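Long-range contacts in lipoprotein (Mycoplasma mycoides subsp. capri, PDB 7ADK), which is probably a membrane-anchored peptidase of the chymotrypsin-like PA clan, with a DUF31 domain of the kind found in mycoplasma immunoglobulin proteases: residues 160-165 with 180-185; 290-295 with 453-458; 632-637 with 662-667. One frame throughout, in Å; residues are numbered along the deposited sequence.

Interaction 1 (160-165 with 180-185)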
ATOM      1  N   ALA B 160      23.705 -17.889  15.249  1.00 91.32           N
ATOM      2  CA  ALA B 160      23.962 -17.596  16.662  1.00 91.32           C
ATOM      3  C   ALA B 160      23.022 -18.358  17.624  1.00 91.32           C
ATOM      4  O   ALA B 160      23.483 -18.899  18.627  1.00 91.32           O
ATOM      5  CB  ALA B 160      23.872 -16.085  16.854  1.00 91.32           C
ATOM      6  N   TYR B 161      21.749 -18.514  17.269  1.00 85.48           N
ATOM      7  CA  TYR B 161      20.787 -19.362  17.970  1.00 85.48           C
ATOM      8  C   TYR B 161      21.193 -20.850  18.022  1.00 85.48           C
ATOM      9  O   TYR B 161      20.855 -21.565  18.964  1.00 85.48           O
ATOM     10  CB  TYR B 161      19.439 -19.180  17.271  1.00 85.48           C
ATOM     11  CG  TYR B 161      18.331 -20.038  17.829  1.00 85.48           C
ATOM     12  CD1 TYR B 161      17.589 -19.605  18.940  1.00 85.48           C
ATOM     13  CD2 TYR B 161      18.074 -21.291  17.256  1.00 85.48           C
ATOM     14  CE1 TYR B 161      16.582 -20.420  19.472  1.00 85.48           C
ATOM     15  CE2 TYR B 161      17.083 -22.117  17.798  1.00 85.48           C
ATOM     16  CZ  TYR B 161      16.330 -21.677  18.900  1.00 85.48           C
ATOM     17  OH  TYR B 161      15.367 -22.466  19.422  1.00 85.48           O
ATOM     18  N   PHE B 162      21.955 -21.319  17.032  1.00 87.14           N
ATOM     19  CA  PHE B 162      22.515 -22.666  16.952  1.00 87.14           C
ATOM     20  C   PHE B 162      23.948 -22.781  17.488  1.00 87.14           C
ATOM     21  O   PHE B 162      24.503 -23.876  17.524  1.00 87.14           O
ATOM     22  CB  PHE B 162      22.466 -23.163  15.516  1.00 87.14           C
ATOM     23  CG  PHE B 162      21.108 -23.093  14.880  1.00 87.14           C
ATOM     24  CD1 PHE B 162      20.162 -24.090  15.150  1.00 87.14           C
ATOM     25  CD2 PHE B 162      20.778 -22.010  14.059  1.00 87.14           C
ATOM     26  CE1 PHE B 162      18.890 -24.003  14.585  1.00 87.14           C
ATOM     27  CE2 PHE B 162      19.498 -21.915  13.515  1.00 87.14           C
ATOM     28  CZ  PHE B 162      18.564 -22.920  13.766  1.00 87.14           C
ATOM     29  N   GLY B 163      24.576 -21.680  17.900  1.00 93.65           N
ATOM     30  CA  GLY B 163      25.973 -21.665  18.343  1.00 93.65           C
ATOM     31  C   GLY B 163      27.026 -21.624  17.227  1.00 93.65           C
ATOM     32  O   GLY B 163      28.169 -22.015  17.456  1.00 93.65           O
ATOM     33  N   GLY B 164      26.662 -21.157  16.032  1.00 94.98           N
ATOM     34  CA  GLY B 164      27.531 -21.037  14.852  1.00 94.98           C
ATOM     35  C   GLY B 164      27.258 -22.104  13.790  1.00 94.98           C
ATOM     36  O   GLY B 164      26.432 -22.990  13.980  1.00 94.98           O
ATOM     37  N   THR B 165      27.964 -22.029  12.666  1.00 96.32           N
ATOM     38  CA  THR B 165      27.739 -22.888  11.486  1.00 96.32           C
ATOM     39  C   THR B 165      27.927 -24.391  11.765  1.00 96.32           C
ATOM     40  O   THR B 165      27.190 -25.227  11.244  1.00 96.32           O
ATOM     41  CB  THR B 165      28.613 -22.394  10.323  1.00 96.32           C
ATOM     42  OG1 THR B 165      28.335 -23.087   9.133  1.00 96.32           O
ATOM     43  CG2 THR B 165      30.118 -22.518  10.565  1.00 96.32           C
ATOM     44  N   PHE B 180      13.475 -30.653  18.748  1.00 77.39           N
ATOM     45  CA  PHE B 180      12.612 -30.062  19.771  1.00 77.39           C
ATOM     46  C   PHE B 180      13.327 -29.860  21.107  1.00 77.39           C
ATOM     47  O   PHE B 180      13.280 -28.772  21.658  1.00 77.39           O
ATOM     48  CB  PHE B 180      11.357 -30.897  20.005  1.00 77.39           C
ATOM     49  CG  PHE B 180      10.502 -30.353  21.128  1.00 77.39           C
ATOM     50  CD1 PHE B 180       9.570 -29.336  20.876  1.00 77.39           C
ATOM     51  CD2 PHE B 180      10.598 -30.895  22.423  1.00 77.39           C
ATOM     52  CE1 PHE B 180       8.727 -28.882  21.901  1.00 77.39           C
ATOM     53  CE2 PHE B 180       9.735 -30.461  23.441  1.00 77.39           C
ATOM     54  CZ  PHE B 180       8.798 -29.452  23.180  1.00 77.39           C
ATOM     55  N   ASP B 181      14.033 -30.860  21.630  1.00 80.99           N
ATOM     56  CA  ASP B 181      14.745 -30.743  22.904  1.00 80.99           C
ATOM     57  C   ASP B 181      15.786 -29.603  22.925  1.00 80.99           C
ATOM     58  O   ASP B 181      16.056 -29.041  23.988  1.00 80.99           O
ATOM     59  CB  ASP B 181      15.425 -32.077  23.236  1.00 80.99           C
ATOM     60  CG  ASP B 181      14.501 -33.256  23.555  1.00 80.99           C
ATOM     61  OD1 ASP B 181      15.021 -34.395  23.595  1.00 80.99           O
ATOM     62  OD2 ASP B 181      13.301 -33.072  23.842  1.00 80.99           O
ATOM     63  N   TYR B 182      16.332 -29.208  21.771  1.00 82.69           N
ATOM     64  CA  TYR B 182      17.209 -28.044  21.645  1.00 82.69           C
ATOM     65  C   TYR B 182      16.444 -26.706  21.726  1.00 82.69           C
ATOM     66  O   TYR B 182      16.826 -25.806  22.478  1.00 82.69           O
ATOM     67  CB  TYR B 182      17.993 -28.169  20.338  1.00 82.69           C
ATOM     68  CG  TYR B 182      19.010 -27.069  20.139  1.00 82.69           C
ATOM     69  CD1 TYR B 182      20.274 -27.181  20.739  1.00 82.69           C
ATOM     70  CD2 TYR B 182      18.666 -25.899  19.436  1.00 82.69           C
ATOM     71  CE1 TYR B 182      21.187 -26.121  20.649  1.00 82.69           C
ATOM     72  CE2 TYR B 182      19.574 -24.831  19.354  1.00 82.69           C
ATOM     73  CZ  TYR B 182      20.832 -24.939  19.975  1.00 82.69           C
ATOM     74  OH  TYR B 182      21.686 -23.891  19.986  1.00 82.69           O
ATOM     75  N   ASP B 183      15.351 -26.582  20.973  1.00 82.39           N
ATOM     76  CA  ASP B 183      14.494 -25.396  20.932  1.00 82.39           C
ATOM     77  C   ASP B 183      13.667 -25.207  22.207  1.00 82.39           C
ATOM     78  O   ASP B 183      13.471 -24.082  22.649  1.00 82.39           O
ATOM     79  CB  ASP B 183      13.550 -25.471  19.728  1.00 82.39           C
ATOM     80  CG  ASP B 183      14.232 -25.452  18.363  1.00 82.39           C
ATOM     81  OD1 ASP B 183      15.289 -24.801  18.235  1.00 82.39           O
ATOM     82  OD2 ASP B 183      13.681 -26.041  17.408  1.00 82.39           O
ATOM     83  N   ASN B 184      13.196 -26.278  22.837  1.00 80.24           N
ATOM     84  CA  ASN B 184      12.401 -26.195  24.054  1.00 80.24           C
ATOM     85  C   ASN B 184      13.251 -25.743  25.265  1.00 80.24           C
ATOM     86  O   ASN B 184      12.783 -24.937  26.060  1.00 80.24           O
ATOM     87  CB  ASN B 184      11.697 -27.539  24.251  1.00 80.24           C
ATOM     88  CG  ASN B 184      10.797 -27.558  25.461  1.00 80.24           C
ATOM     89  OD1 ASN B 184       9.688 -27.070  25.446  1.00 80.24           O
ATOM     90  ND2 ASN B 184      11.252 -28.119  26.542  1.00 80.24           N
ATOM     91  N   GLU B 185      14.529 -26.136  25.380  1.00 81.98           N
ATOM     92  CA  GLU B 185      15.392 -25.618  26.451  1.00 81.98           C
ATOM     93  C   GLU B 185      15.792 -24.139  26.260  1.00 81.98           C
ATOM     94  O   GLU B 185      16.395 -23.550  27.154  1.00 81.98           O
ATOM     95  CB  GLU B 185      16.590 -26.546  26.727  1.00 81.98           C
ATOM     96  CG  GLU B 185      17.771 -26.426  25.766  1.00 81.98           C
ATOM     97  CD  GLU B 185      19.097 -27.020  26.269  1.00 81.98           C
ATOM     98  OE1 GLU B 185      19.173 -27.550  27.389  1.00 81.98           O
ATOM     99  OE2 GLU B 185      20.107 -26.916  25.551  1.00 81.98           O
TER

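Interaction 2 (290-295 with 453-458)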
ATOM      1  N   GLU B 290     -16.048 -11.013   2.388  1.00 56.92           N
ATOM      2  CA  GLU B 290     -17.470 -10.763   2.656  1.00 56.92           C
ATOM      3  C   GLU B 290     -17.686  -9.807   3.819  1.00 56.92           C
ATOM      4  O   GLU B 290     -16.897  -9.770   4.768  1.00 56.92           O
ATOM      5  CB  GLU B 290     -18.248 -12.081   2.805  1.00 56.92           C
ATOM      6  CG  GLU B 290     -17.713 -12.958   3.949  1.00 56.92           C
ATOM      7  CD  GLU B 290     -18.770 -13.839   4.627  1.00 56.92           C
ATOM      8  OE1 GLU B 290     -19.933 -13.896   4.153  1.00 56.92           O
ATOM      9  OE2 GLU B 290     -18.432 -14.459   5.664  1.00 56.92           O
ATOM     10  N   GLU B 291     -18.782  -9.053   3.738  1.00 57.32           N
ATOM     11  CA  GLU B 291     -19.224  -8.059   4.709  1.00 57.32           C
ATOM     12  C   GLU B 291     -20.698  -8.289   5.064  1.00 57.32           C
ATOM     13  O   GLU B 291     -21.528  -8.479   4.177  1.00 57.32           O
ATOM     14  CB  GLU B 291     -19.044  -6.628   4.167  1.00 57.32           C
ATOM     15  CG  GLU B 291     -17.613  -6.203   3.773  1.00 57.32           C
ATOM     16  CD  GLU B 291     -17.380  -6.093   2.246  1.00 57.32           C
ATOM     17  OE1 GLU B 291     -17.592  -7.077   1.511  1.00 57.32           O
ATOM     18  OE2 GLU B 291     -16.961  -5.008   1.771  1.00 57.32           O
ATOM     19  N   TYR B 292     -21.038  -8.207   6.348  1.00 62.96           N
ATOM     20  CA  TYR B 292     -22.409  -8.120   6.845  1.00 62.96           C
ATOM     21  C   TYR B 292     -22.592  -6.818   7.627  1.00 62.96           C
ATOM     22  O   TYR B 292     -21.894  -6.617   8.615  1.00 62.96           O
ATOM     23  CB  TYR B 292     -22.718  -9.306   7.760  1.00 62.96           C
ATOM     24  CG  TYR B 292     -22.615 -10.663   7.111  1.00 62.96           C
ATOM     25  CD1 TYR B 292     -23.531 -11.000   6.112  1.00 62.96           C
ATOM     26  CD2 TYR B 292     -21.599 -11.569   7.480  1.00 62.96           C
ATOM     27  CE1 TYR B 292     -23.488 -12.248   5.489  1.00 62.96           C
ATOM     28  CE2 TYR B 292     -21.527 -12.813   6.815  1.00 62.96           C
ATOM     29  CZ  TYR B 292     -22.464 -13.151   5.825  1.00 62.96           C
ATOM     30  OH  TYR B 292     -22.349 -14.300   5.127  1.00 62.96           O
ATOM     31  N   LYS B 293     -23.507  -5.943   7.209  1.00 67.61           N
ATOM     32  CA  LYS B 293     -23.689  -4.626   7.826  1.00 67.61           C
ATOM     33  C   LYS B 293     -24.969  -4.592   8.658  1.00 67.61           C
ATOM     34  O   LYS B 293     -26.038  -4.957   8.175  1.00 67.61           O
ATOM     35  CB  LYS B 293     -23.614  -3.553   6.727  1.00 67.61           C
ATOM     36  CG  LYS B 293     -22.868  -2.307   7.223  1.00 67.61           C
ATOM     37  CD  LYS B 293     -22.766  -1.213   6.147  1.00 67.61           C
ATOM     38  CE  LYS B 293     -21.791  -0.100   6.579  1.00 67.61           C
ATOM     39  NZ  LYS B 293     -21.986   1.156   5.807  1.00 67.61           N
ATOM     40  N   THR B 294     -24.872  -4.196   9.922  1.00 77.13           N
ATOM     41  CA  THR B 294     -25.953  -4.302  10.929  1.00 77.13           C
ATOM     42  C   THR B 294     -26.679  -2.989  11.234  1.00 77.13           C
ATOM     43  O   THR B 294     -27.742  -3.018  11.843  1.00 77.13           O
ATOM     44  CB  THR B 294     -25.402  -4.872  12.246  1.00 77.13           C
ATOM     45  OG1 THR B 294     -24.269  -4.141  12.623  1.00 77.13           O
ATOM     46  CG2 THR B 294     -25.023  -6.330  12.119  1.00 77.13           C
ATOM     47  N   SER B 295     -26.156  -1.839  10.801  1.00 84.00           N
ATOM     48  CA  SER B 295     -26.695  -0.496  11.119  1.00 84.00           C
ATOM     49  C   SER B 295     -26.754  -0.132  12.612  1.00 84.00           C
ATOM     50  O   SER B 295     -27.678   0.549  13.051  1.00 84.00           O
ATOM     51  CB  SER B 295     -28.024  -0.216  10.409  1.00 84.00           C
ATOM     52  OG  SER B 295     -28.355   1.154  10.445  1.00 84.00           O
ATOM     53  N   LYS B 453     -21.581 -15.829  12.632  1.00 64.84           N
ATOM     54  CA  LYS B 453     -22.459 -15.167  13.616  1.00 64.84           C
ATOM     55  C   LYS B 453     -22.742 -13.682  13.338  1.00 64.84           C
ATOM     56  O   LYS B 453     -23.617 -13.110  13.974  1.00 64.84           O
ATOM     57  CB  LYS B 453     -22.036 -15.460  15.065  1.00 64.84           C
ATOM     58  CG  LYS B 453     -20.939 -14.595  15.703  1.00 64.84           C
ATOM     59  CD  LYS B 453     -20.846 -14.887  17.213  1.00 64.84           C
ATOM     60  CE  LYS B 453     -19.884 -13.953  17.961  1.00 64.84           C
ATOM     61  NZ  LYS B 453     -20.041 -14.037  19.432  1.00 64.84           N
ATOM     62  N   GLY B 454     -22.064 -13.067  12.371  1.00 66.60           N
ATOM     63  CA  GLY B 454     -22.421 -11.753  11.854  1.00 66.60           C
ATOM     64  C   GLY B 454     -23.725 -11.738  11.061  1.00 66.60           C
ATOM     65  O   GLY B 454     -24.296 -10.675  10.834  1.00 66.60           O
ATOM     66  N   ILE B 455     -24.237 -12.901  10.649  1.00 69.66           N
ATOM     67  CA  ILE B 455     -25.572 -13.037  10.072  1.00 69.66           C
ATOM     68  C   ILE B 455     -26.616 -12.870  11.190  1.00 69.66           C
ATOM     69  O   ILE B 455     -26.898 -13.808  11.930  1.00 69.66           O
ATOM     70  CB  ILE B 455     -25.726 -14.354   9.272  1.00 69.66           C
ATOM     71  CG1 ILE B 455     -24.651 -14.539   8.183  1.00 69.66           C
ATOM     72  CG2 ILE B 455     -27.096 -14.408   8.602  1.00 69.66           C
ATOM     73  CD1 ILE B 455     -24.628 -15.914   7.555  1.00 69.66           C
ATOM     74  N   LYS B 456     -27.174 -11.663  11.327  1.00 76.77           N
ATOM     75  CA  LYS B 456     -28.164 -11.225  12.329  1.00 76.77           C
ATOM     76  C   LYS B 456     -29.459 -10.736  11.675  1.00 76.77           C
ATOM     77  O   LYS B 456     -29.440 -10.304  10.521  1.00 76.77           O
ATOM     78  CB  LYS B 456     -27.582 -10.099  13.194  1.00 76.77           C
ATOM     79  CG  LYS B 456     -26.324 -10.474  13.984  1.00 76.77           C
ATOM     80  CD  LYS B 456     -25.988  -9.347  14.951  1.00 76.77           C
ATOM     81  CE  LYS B 456     -24.758  -9.640  15.790  1.00 76.77           C
ATOM     82  NZ  LYS B 456     -24.503  -8.637  16.793  1.00 76.77           N
ATOM     83  N   ASP B 457     -30.586 -10.759  12.385  1.00 85.07           N
ATOM     84  CA  ASP B 457     -31.869 -10.362  11.768  1.00 85.07           C
ATOM     85  C   ASP B 457     -31.984  -8.859  11.447  1.00 85.07           C
ATOM     86  O   ASP B 457     -32.715  -8.476  10.532  1.00 85.07           O
ATOM     87  CB  ASP B 457     -33.070 -10.801  12.619  1.00 85.07           C
ATOM     88  CG  ASP B 457     -33.152 -12.309  12.866  1.00 85.07           C
ATOM     89  OD1 ASP B 457     -32.278 -12.859  13.570  1.00 85.07           O
ATOM     90  OD2 ASP B 457     -34.138 -12.932  12.410  1.00 85.07           O
ATOM     91  N   GLY B 458     -31.254  -7.986  12.140  1.00 81.70           N
ATOM     92  CA  GLY B 458     -31.259  -6.542  11.897  1.00 81.70           C
ATOM     93  C   GLY B 458     -30.414  -6.075  10.704  1.00 81.70           C
ATOM     94  O   GLY B 458     -30.158  -4.884  10.563  1.00 81.70           O
TER

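Interaction 3 (632-637 with 662-667)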
ATOM      1  N   LEU B 632      -1.404 -24.326   0.739  1.00 60.52           N
ATOM      2  CA  LEU B 632      -1.834 -23.163  -0.030  1.00 60.52           C
ATOM      3  C   LEU B 632      -2.824 -22.371   0.799  1.00 60.52           C
ATOM      4  O   LEU B 632      -3.838 -22.910   1.224  1.00 60.52           O
ATOM      5  CB  LEU B 632      -2.492 -23.559  -1.364  1.00 60.52           C
ATOM      6  CG  LEU B 632      -1.637 -24.240  -2.435  1.00 60.52           C
ATOM      7  CD1 LEU B 632      -0.301 -23.554  -2.560  1.00 60.52           C
ATOM      8  CD2 LEU B 632      -1.436 -25.729  -2.215  1.00 60.52           C
ATOM      9  N   TYR B 633      -2.548 -21.093   1.016  1.00 63.06           N
ATOM     10  CA  TYR B 633      -3.555 -20.190   1.534  1.00 63.06           C
ATOM     11  C   TYR B 633      -3.468 -18.769   0.952  1.00 63.06           C
ATOM     12  O   TYR B 633      -3.301 -17.812   1.695  1.00 63.06           O
ATOM     13  CB  TYR B 633      -3.735 -20.294   3.078  1.00 63.06           C
ATOM     14  CG  TYR B 633      -2.562 -20.662   3.941  1.00 63.06           C
ATOM     15  CD1 TYR B 633      -2.220 -22.000   4.157  1.00 63.06           C
ATOM     16  CD2 TYR B 633      -1.841 -19.656   4.574  1.00 63.06           C
ATOM     17  CE1 TYR B 633      -1.096 -22.326   4.938  1.00 63.06           C
ATOM     18  CE2 TYR B 633      -0.662 -19.979   5.252  1.00 63.06           C
ATOM     19  CZ  TYR B 633      -0.251 -21.311   5.396  1.00 63.06           C
ATOM     20  OH  TYR B 633       1.009 -21.602   5.840  1.00 63.06           O
ATOM     21  N   ILE B 634      -3.604 -18.608  -0.384  1.00 60.47           N
ATOM     22  CA  ILE B 634      -4.156 -17.339  -0.929  1.00 60.47           C
ATOM     23  C   ILE B 634      -5.623 -17.402  -0.642  1.00 60.47           C
ATOM     24  O   ILE B 634      -6.456 -17.785  -1.446  1.00 60.47           O
ATOM     25  CB  ILE B 634      -3.984 -17.005  -2.424  1.00 60.47           C
ATOM     26  CG1 ILE B 634      -2.502 -16.925  -2.736  1.00 60.47           C
ATOM     27  CG2 ILE B 634      -4.615 -15.626  -2.736  1.00 60.47           C
ATOM     28  CD1 ILE B 634      -2.201 -16.424  -4.150  1.00 60.47           C
ATOM     29  N   VAL B 635      -5.884 -17.064   0.583  1.00 61.08           N
ATOM     30  CA  VAL B 635      -7.184 -16.994   1.187  1.00 61.08           C
ATOM     31  C   VAL B 635      -7.082 -15.927   2.230  1.00 61.08           C
ATOM     32  O   VAL B 635      -5.994 -15.531   2.648  1.00 61.08           O
ATOM     33  CB  VAL B 635      -7.621 -18.314   1.830  1.00 61.08           C
ATOM     34  CG1 VAL B 635      -7.992 -19.394   0.820  1.00 61.08           C
ATOM     35  CG2 VAL B 635      -6.507 -18.880   2.675  1.00 61.08           C
ATOM     36  N   GLY B 636      -8.233 -15.458   2.664  1.00 59.36           N
ATOM     37  CA  GLY B 636      -8.274 -14.377   3.613  1.00 59.36           C
ATOM     38  C   GLY B 636      -7.995 -13.047   2.951  1.00 59.36           C
ATOM     39  O   GLY B 636      -7.070 -12.866   2.165  1.00 59.36           O
ATOM     40  N   TYR B 637      -8.803 -12.084   3.349  1.00 54.32           N
ATOM     41  CA  TYR B 637      -8.580 -10.687   3.066  1.00 54.32           C
ATOM     42  C   TYR B 637      -8.560  -9.957   4.408  1.00 54.32           C
ATOM     43  O   TYR B 637      -9.620  -9.677   4.969  1.00 54.32           O
ATOM     44  CB  TYR B 637      -9.653 -10.189   2.098  1.00 54.32           C
ATOM     45  CG  TYR B 637      -9.760 -10.931   0.779  1.00 54.32           C
ATOM     46  CD1 TYR B 637     -10.516 -12.115   0.693  1.00 54.32           C
ATOM     47  CD2 TYR B 637      -9.240 -10.358  -0.390  1.00 54.32           C
ATOM     48  CE1 TYR B 637     -10.800 -12.694  -0.556  1.00 54.32           C
ATOM     49  CE2 TYR B 637      -9.531 -10.928  -1.641  1.00 54.32           C
ATOM     50  CZ  TYR B 637     -10.329 -12.085  -1.732  1.00 54.32           C
ATOM     51  OH  TYR B 637     -10.695 -12.562  -2.947  1.00 54.32           O
ATOM     52  N   PHE B 662      -9.199  -3.515   1.993  1.00 54.30           N
ATOM     53  CA  PHE B 662      -8.677  -4.855   2.256  1.00 54.30           C
ATOM     54  C   PHE B 662      -7.530  -5.235   1.311  1.00 54.30           C
ATOM     55  O   PHE B 662      -7.342  -4.654   0.243  1.00 54.30           O
ATOM     56  CB  PHE B 662      -9.794  -5.898   2.151  1.00 54.30           C
ATOM     57  CG  PHE B 662     -10.976  -5.691   3.066  1.00 54.30           C
ATOM     58  CD1 PHE B 662     -11.107  -6.461   4.228  1.00 54.30           C
ATOM     59  CD2 PHE B 662     -11.989  -4.781   2.725  1.00 54.30           C
ATOM     60  CE1 PHE B 662     -12.226  -6.304   5.059  1.00 54.30           C
ATOM     61  CE2 PHE B 662     -13.095  -4.604   3.565  1.00 54.30           C
ATOM     62  CZ  PHE B 662     -13.213  -5.367   4.733  1.00 54.30           C
ATOM     63  N   SER B 663      -6.768  -6.260   1.708  1.00 54.48           N
ATOM     64  CA  SER B 663      -5.602  -6.815   0.996  1.00 54.48           C
ATOM     65  C   SER B 663      -5.834  -8.274   0.575  1.00 54.48           C
ATOM     66  O   SER B 663      -6.604  -8.961   1.225  1.00 54.48           O
ATOM     67  CB  SER B 663      -4.374  -6.786   1.901  1.00 54.48           C
ATOM     68  OG  SER B 663      -4.121  -5.503   2.417  1.00 54.48           O
ATOM     69  N   LEU B 664      -5.164  -8.786  -0.463  1.00 55.39           N
ATOM     70  CA  LEU B 664      -5.199 -10.197  -0.892  1.00 55.39           C
ATOM     71  C   LEU B 664      -4.034 -10.999  -0.287  1.00 55.39           C
ATOM     72  O   LEU B 664      -3.100 -11.393  -0.981  1.00 55.39           O
ATOM     73  CB  LEU B 664      -5.224 -10.251  -2.432  1.00 55.39           C
ATOM     74  CG  LEU B 664      -5.315 -11.673  -3.036  1.00 55.39           C
ATOM     75  CD1 LEU B 664      -6.745 -12.161  -3.158  1.00 55.39           C
ATOM     76  CD2 LEU B 664      -4.709 -11.683  -4.426  1.00 55.39           C
ATOM     77  N   TRP B 665      -4.063 -11.220   1.029  1.00 54.79           N
ATOM     78  CA  TRP B 665      -2.986 -11.897   1.769  1.00 54.79           C
ATOM     79  C   TRP B 665      -2.792 -13.364   1.336  1.00 54.79           C
ATOM     80  O   TRP B 665      -3.689 -14.029   0.836  1.00 54.79           O
ATOM     81  CB  TRP B 665      -3.198 -11.750   3.282  1.00 54.79           C
ATOM     82  CG  TRP B 665      -1.980 -11.521   4.133  1.00 54.79           C
ATOM     83  CD1 TRP B 665      -1.215 -12.472   4.708  1.00 54.79           C
ATOM     84  CD2 TRP B 665      -1.379 -10.255   4.547  1.00 54.79           C
ATOM     85  NE1 TRP B 665      -0.193 -11.887   5.412  1.00 54.79           N
ATOM     86  CE2 TRP B 665      -0.219 -10.527   5.316  1.00 54.79           C
ATOM     87  CE3 TRP B 665      -1.710  -8.899   4.380  1.00 54.79           C
ATOM     88  CZ2 TRP B 665       0.619  -9.531   5.805  1.00 54.79           C
ATOM     89  CZ3 TRP B 665      -0.885  -7.881   4.882  1.00 54.79           C
ATOM     90  CH2 TRP B 665       0.292  -8.192   5.566  1.00 54.79           C
ATOM     91  N   ILE B 666      -1.568 -13.841   1.483  1.00 57.24           N
ATOM     92  CA  ILE B 666      -0.999 -15.058   0.897  1.00 57.24           C
ATOM     93  C   ILE B 666      -0.189 -15.798   1.966  1.00 57.24           C
ATOM     94  O   ILE B 666      -0.338 -15.547   3.151  1.00 57.24           O
ATOM     95  CB  ILE B 666      -0.339 -14.712  -0.486  1.00 57.24           C
ATOM     96  CG1 ILE B 666       0.445 -15.821  -1.229  1.00 57.24           C
ATOM     97  CG2 ILE B 666       0.431 -13.393  -0.546  1.00 57.24           C
ATOM     98  CD1 ILE B 666       0.856 -15.475  -2.666  1.00 57.24           C
ATOM     99  N   ASN B 667       0.635 -16.742   1.556  1.00 62.33           N
ATOM    100  CA  ASN B 667       1.515 -17.599   2.328  1.00 62.33           C
ATOM    101  C   ASN B 667       2.803 -17.714   1.512  1.00 62.33           C
ATOM    102  O   ASN B 667       2.893 -18.565   0.620  1.00 62.33           O
ATOM    103  CB  ASN B 667       0.768 -18.923   2.441  1.00 62.33           C
ATOM    104  CG  ASN B 667       1.519 -19.986   3.191  1.00 62.33           C
ATOM    105  OD1 ASN B 667       2.185 -19.726   4.178  1.00 62.33           O
ATOM    106  ND2 ASN B 667       1.376 -21.234   2.808  1.00 62.33           N
TER

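Interaction 1 (160-165 with 180-185)
Two tyrosines, Y161 and Y182, reach past each other in opposite directions, and each hydroxyl donates a hydrogen bond to the partner's side of the contact. Y182 OH donates a hydrogen bond to the backbone O of Y161 at 2.7 Å, in the carbonyl plane and on a lone pair, with a C=O...donor angle of 135°. In return Y161 OH donates to D183 OD1 at 2.6 Å. This oxygen is met from above the carboxylate plane, 39° out of it, while the side chains of Y161 and D183 run roughly perpendicular. Both tyrosines hold CG anti to the backbone N, which sends their rings toward the opposite segment.

The apolar part is lighter. Y161 CE2 lies 4.0 Å from Y182 CE2, and F162 CD1 comes within 4.3 Å of the same Y182 carbon. The buried D183 carboxylate is shared, because its OD2 accepts a bond from Y171 OH.

The short 3-10 turn 160-162, just ahead of helix 165-173, is thus fastened to helix 176-192. F162 meets Y168 and Y171 of helix 165-173 edge-to-face, R186 of helix 176-192 makes a cation-pi contact with Y182, and L254, from a loop, touches both F162 and D183.

Interaction 2 (290-295 with 453-458)
Y292, on strand 289-293, which lies between strands 421-433 and 461-467 in a large antiparallel sheet, packs against G454 and I455 in the loop that leads from helix 449-452 to strand 461-467. That strand then pairs with 289-293 itself, through backbone bonds such as E291 with S463, so the loop folds back over a side chain of the strand it is about to join. Such a curled antiparallel sheet is consistent with the barrel-like domains of PA-clan peptidases.

The main contact is a CH-pi interaction: I455 CG1 sits over one face of the Y292 ring, 3.8 Å from its centroid and 23° off the normal, displaced toward the hydroxyl-bearing rim. Its nearest ring atom is Y292 CZ, at 3.5 Å, and I455 CD1 extends on to Y292 OH at 3.7 Å. I455 places CG1 anti to its own carbonyl carbon (chi1 -54°), which turns the longer branch onto the ring. At the other end of the tyrosine, CB touches G454 O at 3.7 Å. Farther along, T294 CG2 brushes the aliphatic K456 CD at 4.2 Å. V543 of strand 541-546 packs on both Y292 and I455.

No hydrogen bond crosses between the two segments, and T294 O and G458 O, both acceptors, merely lie near each other. Y292 OH makes a weak bond to E290 OE1 in its own strand. The loop is therefore held to the strand here by dispersion and shape, its directional bonding being supplied by the neighbouring strand pairing.

Interaction 3 (632-637 with 662-667)
Y633 to Y637 and F662 to N667 form a pair of extended loops running antiparallel, their end-to-end directions 166° apart, in the buried interior of the peptidase-family region. I634 is the centre of an inverse gamma turn. No backbone hydrogen bond crosses between 632-637 and 662-667 themselves; the nearby one joins S663 to P638, just beyond Y637. Side chains and backbone carbonyls both take part in the contact.

At one end the N667 amide stacks on a face of the Y633 ring, the planes 21° apart, with ND2 displaced toward the rim. A bond from Y633 OH to N667 OD1 at 2.8 Å is weak and its geometry doubtful; N667 ND2 makes a weak bond to S631 O. In the middle I634 and I666 lie side by side pointing the same way, with I634 CG1 3.5 Å from I666 CG1, while I634 CG2 rests 4.0 Å from L664 CG. L664 then runs alongside Y637: its CG is anti to the backbone N (chi1 -178°), and CD1 approaches Y637 CE2 obliquely at 3.4 Å. At the far end S663 O receives a CA-H...O contact from Y637 CA at 3.2 Å, and Y637 O meets the edge of the F662 ring at CD1, 3.6 Å away.

The polar ends are largely served from outside the pair: Y637 OH bonds L287 O, S663 OG bonds D643 OD2, and V635 O accepts from Y752 OH. Apolar character is thus confined to the side chains of I634, I666, L664 and Y637, flanked at one end by an amide-aromatic stack, while surrounding residues satisfy these buried polar groups.

How the interactions relate
The three contacts follow one another along the chain without nesting or crossing. Interaction 1 closes a short, mostly helical loop near the start of the modelled chain, pinning the turn at 160-162 to helix 176-192. Interaction 2 closes a far longer excursion, 157 residues rich in helix, and returns the chain to the first strand of the antiparallel sheet. Interaction 3 then closes a 24-residue loop containing helix 651-655. Interactions 2 and 3 touch, E291 OE2 lying 4.3 Å from F662 CE2, and strand 289-293 also meets Y637 and F662 through N289. Interaction 1 stands apart, its nearest atoms about 18 Å from interaction 3 and about 32 Å from interaction 2.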